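Local coordinates for protein magnesium transporter MgtE (Enterococcus faecalis, PDB 2OUX) that probably carries magnesium ions across the cell membrane as a homodimer, this chain being its cytosolic, magnesium-binding part, at residues A224-D229 against L233-T238; E9-L14 against L32-Y37; D91-M96 against D103-L108; R192-N197 against A204-E209. All coordinates share one frame; numbering follows the deposited sequence.

Contact 1: residues A224-D229 against L233-T238. With MG (magnesium ion), chain C.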
loop_
_atom_site.group_PDB
_atom_site.type_symbol
_atom_site.label_atom_id
_atom_site.label_comp_id
_atom_site.label_asym_id
_atom_site.label_seq_id
_atom_site.Cartn_x
_atom_site.Cartn_y
_atom_site.Cartn_z
ATOM N N ALA A 224 -1.600 -1.349 14.019
ATOM C CA ALA A 224 -2.473 -1.937 13.016
ATOM C C ALA A 224 -3.765 -1.132 12.900
ATOM O O ALA A 224 -4.280 -0.932 11.798
ATOM C CB ALA A 224 -2.788 -3.370 13.394
ATOM N N GLN A 225 -4.286 -0.667 14.035
ATOM C CA GLN A 225 -5.534 0.094 14.029
ATOM C C GLN A 225 -5.366 1.413 13.278
ATOM O O GLN A 225 -6.272 1.855 12.568
ATOM C CB GLN A 225 -6.011 0.364 15.465
ATOM C CG GLN A 225 -7.410 0.982 15.549
ATOM C CD GLN A 225 -8.460 0.120 14.871
ATOM O OE1 GLN A 225 -8.458 -1.101 15.018
ATOM N NE2 GLN A 225 -9.366 0.750 14.137
ATOM N N THR A 226 -4.204 2.040 13.440
ATOM C CA THR A 226 -3.918 3.293 12.763
ATOM C C THR A 226 -3.894 3.054 11.255
ATOM O O THR A 226 -4.424 3.845 10.476
ATOM C CB THR A 226 -2.547 3.875 13.227
ATOM O OG1 THR A 226 -2.644 4.295 14.593
ATOM C CG2 THR A 226 -2.133 5.078 12.367
ATOM N N ILE A 227 -3.291 1.943 10.848
ATOM C CA ILE A 227 -3.185 1.615 9.434
ATOM C C ILE A 227 -4.563 1.325 8.871
ATOM O O ILE A 227 -4.874 1.648 7.724
ATOM C CB ILE A 227 -2.268 0.379 9.209
ATOM C CG1 ILE A 227 -0.805 0.750 9.466
ATOM C CG2 ILE A 227 -2.395 -0.092 7.770
ATOM C CD1 ILE A 227 -0.602 1.670 10.654
ATOM N N ARG A 228 -5.384 0.702 9.705
ATOM C CA ARG A 228 -6.743 0.324 9.351
ATOM C C ARG A 228 -7.596 1.577 9.199
ATOM O O ARG A 228 -8.301 1.740 8.220
ATOM C CB ARG A 228 -7.299 -0.587 10.453
ATOM C CG ARG A 228 -8.527 -1.403 10.091
ATOM C CD ARG A 228 -8.394 -2.829 10.644
ATOM N NE ARG A 228 -7.802 -2.838 11.978
ATOM C CZ ARG A 228 -7.462 -3.933 12.649
ATOM N NH1 ARG A 228 -7.654 -5.131 12.110
ATOM N NH2 ARG A 228 -6.930 -3.831 13.865
ATOM N N ASP A 229 -7.516 2.479 10.165
ATOM C CA ASP A 229 -8.304 3.711 10.107
ATOM C C ASP A 229 -7.903 4.693 9.010
ATOM O O ASP A 229 -8.753 5.205 8.296
ATOM C CB ASP A 229 -8.236 4.442 11.445
ATOM C CG ASP A 229 -8.942 3.694 12.552
ATOM O OD1 ASP A 229 -9.943 3.005 12.254
ATOM O OD2 ASP A 229 -8.508 3.813 13.717
ATOM N N LEU A 233 -0.349 2.915 3.590
ATOM C CA LEU A 233 0.428 1.759 3.154
ATOM C C LEU A 233 1.691 1.705 4.007
ATOM O O LEU A 233 2.473 0.760 3.935
ATOM C CB LEU A 233 0.758 1.870 1.663
ATOM C CG LEU A 233 1.511 3.113 1.185
ATOM C CD1 LEU A 233 3.019 2.915 1.378
ATOM C CD2 LEU A 233 1.195 3.347 -0.290
ATOM N N ALA A 234 1.875 2.734 4.828
ATOM C CA ALA A 234 3.016 2.803 5.734
ATOM C C ALA A 234 2.776 3.896 6.772
ATOM O O ALA A 234 1.974 4.806 6.548
ATOM C CB ALA A 234 4.308 3.086 4.959
ATOM N N VAL A 235 3.459 3.795 7.911
ATOM C CA VAL A 235 3.327 4.788 8.962
ATOM C C VAL A 235 4.659 4.974 9.669
ATOM O O VAL A 235 5.316 4.005 10.045
ATOM C CB VAL A 235 2.208 4.404 9.976
ATOM C CG1 VAL A 235 2.594 3.162 10.775
ATOM C CG2 VAL A 235 1.916 5.588 10.887
ATOM N N PRO A 236 5.087 6.235 9.844
ATOM C CA PRO A 236 6.360 6.532 10.505
ATOM C C PRO A 236 6.383 6.250 12.000
ATOM O O PRO A 236 5.358 6.299 12.676
ATOM C CB PRO A 236 6.594 8.007 10.165
ATOM C CG PRO A 236 5.232 8.550 10.054
ATOM C CD PRO A 236 4.462 7.467 9.331
ATOM N N VAL A 237 7.576 5.941 12.497
ATOM C CA VAL A 237 7.789 5.621 13.902
ATOM C C VAL A 237 8.819 6.573 14.502
ATOM O O VAL A 237 9.850 6.847 13.894
ATOM C CB VAL A 237 8.303 4.168 14.054
ATOM C CG1 VAL A 237 8.410 3.803 15.525
ATOM C CG2 VAL A 237 7.372 3.214 13.337
ATOM N N THR A 238 8.543 7.072 15.701
ATOM C CA THR A 238 9.457 8.008 16.356
ATOM C C THR A 238 9.625 7.687 17.835
ATOM O O THR A 238 8.966 6.794 18.369
ATOM C CB THR A 238 8.923 9.455 16.276
ATOM O OG1 THR A 238 7.815 9.604 17.175
ATOM C CG2 THR A 238 8.441 9.775 14.860
HETATM MG MG MG C . -9.191 0.938 6.598
HETATM O O HOH W 1 -10.575 2.840 6.771
HETATM O O HOH W 2 -10.605 -0.182 7.939
HETATM O O HOH W 3 -8.210 -0.824 5.923
HETATM O O HOH W 4 -10.611 0.546 5.100
#

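Contact 2: residues E9-L14 against L32-Y37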
loop_
_atom_site.group_PDB
_atom_site.type_symbol
_atom_site.label_atom_id
_atom_site.label_comp_id
_atom_site.label_asym_id
_atom_site.label_seq_id
_atom_site.Cartn_x
_atom_site.Cartn_y
_atom_site.Cartn_z
ATOM N N GLU A 9 3.418 -24.512 -11.892
ATOM C CA GLU A 9 4.065 -25.790 -12.132
ATOM C C GLU A 9 4.954 -25.759 -13.374
ATOM O O GLU A 9 6.153 -26.013 -13.289
ATOM C CB GLU A 9 3.014 -26.904 -12.247
ATOM C CG GLU A 9 2.012 -26.778 -13.402
ATOM C CD GLU A 9 0.934 -25.726 -13.172
ATOM O OE1 GLU A 9 0.340 -25.694 -12.072
ATOM O OE2 GLU A 9 0.669 -24.944 -14.107
ATOM N N GLU A 10 4.362 -25.437 -14.518
ATOM C CA GLU A 10 5.097 -25.375 -15.774
ATOM C C GLU A 10 6.400 -24.591 -15.642
ATOM O O GLU A 10 7.478 -25.108 -15.934
ATOM C CB GLU A 10 4.223 -24.737 -16.858
ATOM C CG GLU A 10 4.951 -24.459 -18.164
ATOM C CD GLU A 10 4.072 -23.754 -19.181
ATOM O OE1 GLU A 10 3.485 -22.707 -18.835
ATOM O OE2 GLU A 10 3.969 -24.241 -20.327
ATOM N N GLN A 11 6.295 -23.341 -15.203
ATOM C CA GLN A 11 7.467 -22.487 -15.047
ATOM C C GLN A 11 8.541 -23.102 -14.150
ATOM O O GLN A 11 9.718 -23.122 -14.511
ATOM C CB GLN A 11 7.048 -21.120 -14.496
ATOM C CG GLN A 11 7.083 -19.995 -15.521
ATOM C CD GLN A 11 8.500 -19.610 -15.907
ATOM O OE1 GLN A 11 9.246 -19.044 -15.103
ATOM N NE2 GLN A 11 8.883 -19.925 -17.140
ATOM N N PHE A 12 8.136 -23.596 -12.984
ATOM C CA PHE A 12 9.074 -24.207 -12.052
ATOM C C PHE A 12 9.819 -25.378 -12.694
ATOM O O PHE A 12 11.019 -25.542 -12.486
ATOM C CB PHE A 12 8.339 -24.678 -10.791
ATOM C CG PHE A 12 8.031 -23.574 -9.810
ATOM C CD1 PHE A 12 8.262 -22.237 -10.133
ATOM C CD2 PHE A 12 7.512 -23.871 -8.557
ATOM C CE1 PHE A 12 7.984 -21.219 -9.222
ATOM C CE2 PHE A 12 7.230 -22.856 -7.637
ATOM C CZ PHE A 12 7.467 -21.529 -7.975
ATOM N N ALA A 13 9.102 -26.177 -13.482
ATOM C CA ALA A 13 9.688 -27.334 -14.158
ATOM C C ALA A 13 10.812 -26.924 -15.106
ATOM O O ALA A 13 11.871 -27.557 -15.134
ATOM C CB ALA A 13 8.604 -28.096 -14.926
ATOM N N LEU A 14 10.574 -25.877 -15.891
ATOM C CA LEU A 14 11.583 -25.373 -16.815
ATOM C C LEU A 14 12.757 -24.870 -15.988
ATOM O O LEU A 14 13.917 -25.135 -16.302
ATOM C CB LEU A 14 11.021 -24.217 -17.650
ATOM C CG LEU A 14 10.270 -24.495 -18.960
ATOM C CD1 LEU A 14 9.087 -25.441 -18.747
ATOM C CD2 LEU A 14 9.802 -23.166 -19.517
ATOM N N LEU A 32 14.785 -14.648 -11.946
ATOM C CA LEU A 32 14.650 -13.222 -11.687
ATOM C C LEU A 32 13.423 -12.597 -12.340
ATOM O O LEU A 32 13.116 -11.448 -12.096
ATOM C CB LEU A 32 15.932 -12.493 -12.125
ATOM C CG LEU A 32 16.987 -12.094 -11.077
ATOM C CD1 LEU A 32 16.891 -12.958 -9.831
ATOM C CD2 LEU A 32 18.381 -12.201 -11.697
ATOM N N ALA A 33 12.720 -13.354 -13.175
ATOM C CA ALA A 33 11.509 -12.843 -13.819
ATOM C C ALA A 33 10.313 -13.131 -12.902
ATOM O O ALA A 33 9.229 -12.574 -13.067
ATOM C CB ALA A 33 11.306 -13.517 -15.179
ATOM N N LEU A 34 10.523 -14.024 -11.945
ATOM C CA LEU A 34 9.484 -14.389 -10.989
ATOM C C LEU A 34 9.436 -13.355 -9.863
ATOM O O LEU A 34 10.453 -12.769 -9.505
ATOM C CB LEU A 34 9.785 -15.758 -10.365
ATOM C CG LEU A 34 9.837 -17.048 -11.186
ATOM C CD1 LEU A 34 10.416 -18.151 -10.328
ATOM C CD2 LEU A 34 8.444 -17.426 -11.653
ATOM N N HIS A 35 8.241 -13.147 -9.316
ATOM C CA HIS A 35 8.029 -12.243 -8.187
ATOM C C HIS A 35 8.749 -12.922 -7.011
ATOM O O HIS A 35 8.784 -14.144 -6.946
ATOM C CB HIS A 35 6.527 -12.138 -7.905
ATOM C CG HIS A 35 6.192 -11.364 -6.667
ATOM N ND1 HIS A 35 5.658 -10.090 -6.708
ATOM C CD2 HIS A 35 6.296 -11.691 -5.362
ATOM C CE1 HIS A 35 5.448 -9.669 -5.474
ATOM N NE2 HIS A 35 5.825 -10.618 -4.637
ATOM N N ILE A 36 9.311 -12.148 -6.089
ATOM C CA ILE A 36 10.035 -12.734 -4.965
ATOM C C ILE A 36 9.287 -13.805 -4.173
ATOM O O ILE A 36 9.917 -14.683 -3.597
ATOM C CB ILE A 36 10.538 -11.661 -3.979
ATOM C CG1 ILE A 36 9.392 -10.732 -3.575
ATOM C CG2 ILE A 36 11.707 -10.898 -4.598
ATOM C CD1 ILE A 36 9.738 -9.817 -2.415
ATOM N N TYR A 37 7.956 -13.745 -4.139
ATOM C CA TYR A 37 7.189 -14.765 -3.422
ATOM C C TYR A 37 7.222 -16.086 -4.187
ATOM O O TYR A 37 7.254 -17.156 -3.586
ATOM C CB TYR A 37 5.731 -14.360 -3.239
ATOM C CG TYR A 37 4.846 -15.529 -2.838
ATOM C CD1 TYR A 37 4.867 -16.042 -1.536
ATOM C CD2 TYR A 37 4.024 -16.151 -3.773
ATOM C CE1 TYR A 37 4.076 -17.145 -1.177
ATOM C CE2 TYR A 37 3.234 -17.249 -3.430
ATOM C CZ TYR A 37 3.269 -17.742 -2.135
ATOM O OH TYR A 37 2.482 -18.819 -1.810
#

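Contact 3: residues D91-M96 against D103-L108. With MG (magnesium ion), chain D.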
loop_
_atom_site.group_PDB
_atom_site.type_symbol
_atom_site.label_atom_id
_atom_site.label_comp_id
_atom_site.label_asym_id
_atom_site.label_seq_id
_atom_site.Cartn_x
_atom_site.Cartn_y
_atom_site.Cartn_z
ATOM N N ASP A 91 26.633 -11.751 4.234
ATOM C CA ASP A 91 26.408 -10.723 3.225
ATOM C C ASP A 91 24.933 -10.634 2.845
ATOM O O ASP A 91 24.407 -9.551 2.559
ATOM C CB ASP A 91 27.236 -11.014 1.973
ATOM C CG ASP A 91 28.720 -10.866 2.213
ATOM O OD1 ASP A 91 29.088 -10.121 3.147
ATOM O OD2 ASP A 91 29.515 -11.478 1.459
HETATM N N MSE A 92 24.276 -11.789 2.849
HETATM C CA MSE A 92 22.870 -11.888 2.500
HETATM C C MSE A 92 22.003 -11.287 3.606
HETATM O O MSE A 92 20.997 -10.637 3.320
HETATM C CB MSE A 92 22.515 -13.360 2.253
HETATM C CG MSE A 92 21.126 -13.601 1.691
HETATM SE SE MSE A 92 19.758 -13.659 3.054
HETATM C CE MSE A 92 19.590 -15.582 3.211
ATOM N N LEU A 93 22.394 -11.497 4.863
ATOM C CA LEU A 93 21.639 -10.945 5.984
ATOM C C LEU A 93 21.775 -9.430 5.961
ATOM O O LEU A 93 20.834 -8.708 6.289
ATOM C CB LEU A 93 22.155 -11.486 7.323
ATOM C CG LEU A 93 21.737 -12.901 7.741
ATOM C CD1 LEU A 93 22.682 -13.413 8.826
ATOM C CD2 LEU A 93 20.288 -12.900 8.230
ATOM N N ALA A 94 22.950 -8.960 5.553
ATOM C CA ALA A 94 23.226 -7.532 5.481
ATOM C C ALA A 94 22.483 -6.842 4.337
ATOM O O ALA A 94 22.397 -5.615 4.301
ATOM C CB ALA A 94 24.723 -7.300 5.333
ATOM N N GLU A 95 21.946 -7.623 3.405
ATOM C CA GLU A 95 21.227 -7.054 2.268
ATOM C C GLU A 95 19.711 -7.083 2.427
ATOM O O GLU A 95 19.004 -6.378 1.720
ATOM C CB GLU A 95 21.610 -7.785 0.976
ATOM C CG GLU A 95 23.010 -7.493 0.474
ATOM C CD GLU A 95 23.270 -6.008 0.299
ATOM O OE1 GLU A 95 22.324 -5.261 -0.040
ATOM O OE2 GLU A 95 24.428 -5.586 0.490
HETATM N N MSE A 96 19.212 -7.905 3.342
HETATM C CA MSE A 96 17.773 -7.998 3.566
HETATM C C MSE A 96 17.302 -6.705 4.207
HETATM O O MSE A 96 18.113 -5.906 4.672
HETATM C CB MSE A 96 17.443 -9.150 4.528
HETATM C CG MSE A 96 17.761 -10.553 4.026
HETATM SE SE MSE A 96 17.597 -11.933 5.408
HETATM C CE MSE A 96 15.688 -11.834 5.738
ATOM N N ASP A 103 14.379 -10.412 12.395
ATOM C CA ASP A 103 13.524 -11.565 12.635
ATOM C C ASP A 103 14.260 -12.877 12.394
ATOM O O ASP A 103 14.172 -13.804 13.204
ATOM C CB ASP A 103 12.267 -11.517 11.753
ATOM C CG ASP A 103 11.306 -10.430 12.176
ATOM O OD1 ASP A 103 11.658 -9.709 13.121
ATOM O OD2 ASP A 103 10.218 -10.292 11.563
ATOM N N LEU A 104 14.973 -12.962 11.277
ATOM C CA LEU A 104 15.713 -14.169 10.944
ATOM C C LEU A 104 16.647 -14.480 12.112
ATOM O O LEU A 104 16.612 -15.571 12.680
ATOM C CB LEU A 104 16.526 -13.952 9.666
ATOM C CG LEU A 104 17.051 -15.160 8.878
ATOM C CD1 LEU A 104 17.622 -16.193 9.825
ATOM C CD2 LEU A 104 15.923 -15.769 8.063
ATOM N N LEU A 105 17.475 -13.509 12.474
ATOM C CA LEU A 105 18.419 -13.684 13.567
ATOM C C LEU A 105 17.778 -14.174 14.862
ATOM O O LEU A 105 18.288 -15.098 15.497
ATOM C CB LEU A 105 19.169 -12.381 13.806
ATOM C CG LEU A 105 20.028 -12.026 12.590
ATOM C CD1 LEU A 105 20.738 -10.710 12.820
ATOM C CD2 LEU A 105 21.043 -13.141 12.345
ATOM N N ASN A 106 16.656 -13.578 15.250
ATOM C CA ASN A 106 15.982 -13.998 16.473
ATOM C C ASN A 106 15.425 -15.412 16.383
ATOM O O ASN A 106 14.948 -15.959 17.375
ATOM C CB ASN A 106 14.863 -13.021 16.834
ATOM C CG ASN A 106 15.393 -11.657 17.189
ATOM O OD1 ASN A 106 16.388 -11.540 17.887
ATOM N ND2 ASN A 106 14.731 -10.615 16.711
HETATM N N MSE A 107 15.494 -16.007 15.196
HETATM C CA MSE A 107 15.002 -17.366 15.001
HETATM C C MSE A 107 16.130 -18.382 15.100
HETATM O O MSE A 107 15.934 -19.492 15.587
HETATM C CB MSE A 107 14.313 -17.496 13.643
HETATM C CG MSE A 107 12.927 -16.888 13.614
HETATM SE SE MSE A 107 11.685 -17.791 14.807
HETATM C CE MSE A 107 12.073 -16.850 16.461
ATOM N N LEU A 108 17.310 -18.000 14.636
ATOM C CA LEU A 108 18.460 -18.887 14.687
ATOM C C LEU A 108 18.835 -19.111 16.143
ATOM O O LEU A 108 18.424 -18.348 17.020
ATOM C CB LEU A 108 19.642 -18.259 13.953
ATOM C CG LEU A 108 19.406 -17.821 12.507
ATOM C CD1 LEU A 108 20.658 -17.140 11.981
ATOM C CD2 LEU A 108 19.036 -19.025 11.650
HETATM MG MG MG D . 10.682 -7.844 13.890
HETATM O O HOH W 5 9.271 -7.809 12.130
HETATM O O HOH W 6 11.483 -8.037 16.141
HETATM O O HOH W 7 9.251 -9.054 14.898
HETATM O O HOH W 8 12.247 -6.770 12.998
#

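Contact 4: residues R192-N197 against A204-E209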
loop_
_atom_site.group_PDB
_atom_site.type_symbol
_atom_site.label_atom_id
_atom_site.label_comp_id
_atom_site.label_asym_id
_atom_site.label_seq_id
_atom_site.Cartn_x
_atom_site.Cartn_y
_atom_site.Cartn_z
ATOM N N ARG A 192 2.250 10.634 -4.904
ATOM C CA ARG A 192 1.208 11.054 -5.829
ATOM C C ARG A 192 0.912 12.556 -5.763
ATOM O O ARG A 192 0.405 13.124 -6.723
ATOM C CB ARG A 192 -0.078 10.248 -5.603
ATOM C CG ARG A 192 -0.807 10.482 -4.280
ATOM C CD ARG A 192 -1.997 9.505 -4.133
ATOM N NE ARG A 192 -3.045 9.736 -5.127
ATOM C CZ ARG A 192 -4.042 8.893 -5.388
ATOM N NH1 ARG A 192 -4.144 7.745 -4.730
ATOM N NH2 ARG A 192 -4.939 9.197 -6.312
ATOM N N ASP A 193 1.213 13.196 -4.639
ATOM C CA ASP A 193 0.991 14.637 -4.521
ATOM C C ASP A 193 2.223 15.322 -5.066
ATOM O O ASP A 193 2.156 16.389 -5.680
ATOM C CB ASP A 193 0.791 15.055 -3.067
ATOM C CG ASP A 193 -0.599 14.764 -2.574
ATOM O OD1 ASP A 193 -1.478 14.510 -3.418
ATOM O OD2 ASP A 193 -0.821 14.804 -1.349
ATOM N N LEU A 194 3.354 14.673 -4.842
ATOM C CA LEU A 194 4.635 15.177 -5.292
ATOM C C LEU A 194 4.735 15.292 -6.812
ATOM O O LEU A 194 5.026 16.366 -7.336
ATOM C CB LEU A 194 5.747 14.263 -4.777
ATOM C CG LEU A 194 7.183 14.770 -4.883
ATOM C CD1 LEU A 194 7.337 16.061 -4.080
ATOM C CD2 LEU A 194 8.133 13.708 -4.342
ATOM N N ILE A 195 4.485 14.198 -7.524
ATOM C CA ILE A 195 4.614 14.213 -8.977
ATOM C C ILE A 195 3.750 15.216 -9.735
ATOM O O ILE A 195 4.037 15.513 -10.903
ATOM C CB ILE A 195 4.367 12.815 -9.591
ATOM C CG1 ILE A 195 2.904 12.403 -9.410
ATOM C CG2 ILE A 195 5.301 11.800 -8.954
ATOM C CD1 ILE A 195 2.512 11.215 -10.263
ATOM N N VAL A 196 2.706 15.741 -9.102
ATOM C CA VAL A 196 1.852 16.704 -9.794
ATOM C C VAL A 196 2.245 18.144 -9.468
ATOM O O VAL A 196 1.503 19.076 -9.760
ATOM C CB VAL A 196 0.359 16.527 -9.432
ATOM C CG1 VAL A 196 -0.045 15.059 -9.557
ATOM C CG2 VAL A 196 0.092 17.061 -8.032
ATOM N N ASN A 197 3.405 18.329 -8.852
ATOM C CA ASN A 197 3.839 19.674 -8.515
ATOM C C ASN A 197 4.981 20.115 -9.421
ATOM O O ASN A 197 5.699 19.283 -9.983
ATOM C CB ASN A 197 4.243 19.744 -7.039
ATOM C CG ASN A 197 3.075 20.107 -6.138
ATOM O OD1 ASN A 197 2.722 21.280 -6.007
ATOM N ND2 ASN A 197 2.455 19.100 -5.527
ATOM N N ALA A 204 8.561 22.507 1.289
ATOM C CA ALA A 204 7.956 23.150 2.451
ATOM C C ALA A 204 6.610 23.786 2.147
ATOM O O ALA A 204 5.798 23.994 3.049
ATOM C CB ALA A 204 8.907 24.201 3.014
ATOM N N ASP A 205 6.367 24.095 0.878
ATOM C CA ASP A 205 5.109 24.720 0.503
ATOM C C ASP A 205 3.984 23.748 0.175
ATOM O O ASP A 205 2.817 24.135 0.183
ATOM C CB ASP A 205 5.320 25.679 -0.671
ATOM C CG ASP A 205 5.978 26.982 -0.241
ATOM O OD1 ASP A 205 5.634 27.472 0.857
ATOM O OD2 ASP A 205 6.820 27.519 -0.995
ATOM N N ILE A 206 4.324 22.494 -0.102
ATOM C CA ILE A 206 3.302 21.517 -0.436
ATOM C C ILE A 206 3.224 20.324 0.516
ATOM O O ILE A 206 2.346 19.473 0.368
ATOM C CB ILE A 206 3.493 20.991 -1.875
ATOM C CG1 ILE A 206 4.938 20.529 -2.073
ATOM C CG2 ILE A 206 3.120 22.079 -2.877
ATOM C CD1 ILE A 206 5.156 19.754 -3.346
ATOM N N LEU A 207 4.127 20.269 1.495
ATOM C CA LEU A 207 4.154 19.170 2.459
ATOM C C LEU A 207 2.949 19.219 3.398
ATOM O O LEU A 207 2.297 20.254 3.535
ATOM C CB LEU A 207 5.455 19.219 3.276
ATOM C CG LEU A 207 5.608 20.356 4.302
ATOM C CD1 LEU A 207 4.836 20.021 5.572
ATOM C CD2 LEU A 207 7.065 20.538 4.649
ATOM N N ASN A 208 2.639 18.096 4.040
ATOM C CA ASN A 208 1.517 18.065 4.973
ATOM C C ASN A 208 2.073 18.197 6.378
ATOM O O ASN A 208 2.926 17.409 6.785
ATOM C CB ASN A 208 0.753 16.752 4.869
ATOM C CG ASN A 208 -0.601 16.815 5.545
ATOM O OD1 ASN A 208 -0.771 17.472 6.578
ATOM N ND2 ASN A 208 -1.579 16.126 4.966
ATOM N N GLU A 209 1.588 19.186 7.121
ATOM C CA GLU A 209 2.051 19.398 8.489
ATOM C C GLU A 209 1.449 18.392 9.449
ATOM O O GLU A 209 2.073 18.046 10.445
ATOM C CB GLU A 209 1.700 20.799 8.982
ATOM C CG GLU A 209 2.350 21.928 8.219
ATOM C CD GLU A 209 2.289 23.237 8.982
ATOM O OE1 GLU A 209 1.194 23.603 9.463
ATOM O OE2 GLU A 209 3.343 23.898 9.098
#

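Contact 1: residues A224-D229 against L233-T238
In an uncommon and sterically costly valine rotamer, with CG1 between the backbone N and the carbonyl carbon (chi1 67°), Val235 presents its CG1 to Ile227 CD1 at 3.5 Å, and this one touch carries most of a contact in which no hydrogen bond crosses. Ile227 answers from the flank of helix 220-230, its CG1 anti to the carbonyl carbon and its chain folded at chi2 (40°), which swings CD1 over to the strand. The two side chains cross at a slant. Thr226 adds a looser touch, its CG2 lying 4.3 Å from Val235 CG2.

Behind this apolar seam Ile227 also packs on Val250 and Ile253 of helix 250-262, while Val235 rests on Val248 of the neighbouring strand. The far side of the helix is polar: Arg228 O binds a magnesium ion at 2.0 Å, four waters and Asp231 OD1 completing six ligands, and the Arg228 side chain forms a salt bridge with Asp258 of the second subunit. On the strand, Ala234 joins Tyr177 in binding a second magnesium ion. Helix 220-230 thus faces the sheet with aliphatic groups and the metal with a carbonyl, as the helix of a beta-alpha-beta unit (strand 214-215, helix 220-230, strand 234-238) in the second CBS motif.

Contact 2: residues E9-L14 against L32-Y37
Leu34 reaches helix 8-20 with both of its methyls, one for each partner. CD1 lies 4.1 Å from CE1 of Phe12, approaching the ring obliquely, and CD2 lies 3.9 Å from OE1 of Gln11. The second of these is van der Waals contact and not a polar bond: the Gln11 chain bends at chi2 (-71°), and its side chain and that of Leu34 run past each other in opposite directions. Phe12 has CG anti to its carbonyl carbon (chi1 -79°), which carries the ring from the flank of the helix toward Leu34.

In the next shell, Phe42 meets the Phe12 ring edge-to-face, so the ring has both a leucine methyl and a second ring as neighbours. The backbone at Leu34 is tied to the following helix, where its O accepts a hydrogen bond from Gln39 NE2, and His35 occupies the N-cap position of helix 36-43. Farther out, the second subunit closes on this region: its Tyr230 packs edge-to-face with His35, and its Arg210 packs on Gln11. Small and partly buried, this van der Waals contact is helix-to-loop packing within the all-helical amino-terminal part of the MgtE cytosolic region, joining helix 8-20 to the entry of helix 36-43.

Contact 3: residues D91-M96 against D103-L108
Segments 91-96 and 103-108 approach most closely at Leu93 and Leu104, whose CA atoms are 8.4 Å apart, a separation bridged by side chains without any hydrogen bond. Leu93 divides its two methyls between two leucines of the facing helix. Its CD2 comes to 4.0 Å from CG of Leu104, and its CD1 to 3.9 Å from CD2 of Leu105. The side chains of Leu93 and Leu104 cross at about a right angle, whereas Leu93 meets Leu105 at a slant. Different first torsions let the neighbours receive the same residue: Leu104 holds CG anti to its backbone N (chi1 -162°), while Leu105 holds it anti to the carbonyl carbon (chi1 -65°), bringing its CD2 to the Leu93 methyl.

Tyr116 of helix 110-118 also touches Leu93, and Leu81 of helix 79-83 touches Leu104. Just before these leucines, Asp103 belongs to a different chemistry. Its OD1 binds a magnesium ion at 2.2 Å, and its OD2 accepts a hydrogen bond of 2.7 Å from water 5, itself a ligand of that ion, so one carboxylate grips the metal both directly and through its water shell. Four waters and the carbonyl O of Ala141 make up the other ligands. Glu72 brings a second carboxylate near OD2, a closeness that the nearby cation probably makes more tolerable. The whole is helix-helix packing in the MgtE intracellular N domain, one helix of which supplies the magnesium ligand Asp103.

Contact 4: residues R192-N197 against A204-E209
Both methyls of Ile206 lie on one side of the Asn197 amide plane, and here the packing is tight. CG2 lies 3.3 Å from OD1 of Asn197, while CD1 sits over the amide, 3.5 Å from CG and equally close to ND2, so that the amide is met by both branches of the isoleucine. The two side chains come from opposite directions. Ile206 holds CG1 between the backbone N and the carbonyl carbon (chi1 51°), which leaves CG2 beside the N and lets both branches reach the amide. The amide is itself held from its own segment: ND2 gives a bent hydrogen bond (2.7 Å, 141°) to the carbonyl O of Asp193, with the donor tilted from the carbonyl plane but the acceptor close to the amide plane, which restrains the group's rotation.

The remainder is looser. Leu194 only grazes Ile206, CD1 to CD1 at 4.4 Å; it also packs on Val156, Met160 and Leu163 of helix 156-166. Asp193, Ala204 and Asp205 are exposed to solvent. On another flank, Arg192 hydrogen-bonds to backbone carbonyls of the second subunit, including Ala167 O. Leu194 to Asn197 form a type I beta turn, whose closing asparagine packs on Ile206 of the weakly bonded helical turn 203-206 within the first CBS region.

Along the chain the order is contact 2, contact 3, contact 4, contact 1, each closing before the next opens, and none touches another. Contacts 2 and 3 belong to the helical N-terminal part, with centres about 24 Å apart. Contacts 4 and 1 lie in the first and second CBS motifs, centres about 20 Å apart; contact 1 includes strand 234-238 of one sheet, while contact 4 packs beside strand 185-190 of the other. Contacts 3 and 4, with centres about 36 Å apart, lie on opposite sides of the chain's centre. Magnesium ligands occur in contact 1 (two sites) and contact 3, whereas contacts 1, 2 and 4 touch the second subunit, so metal binding and dimer assembly are spread over both parts.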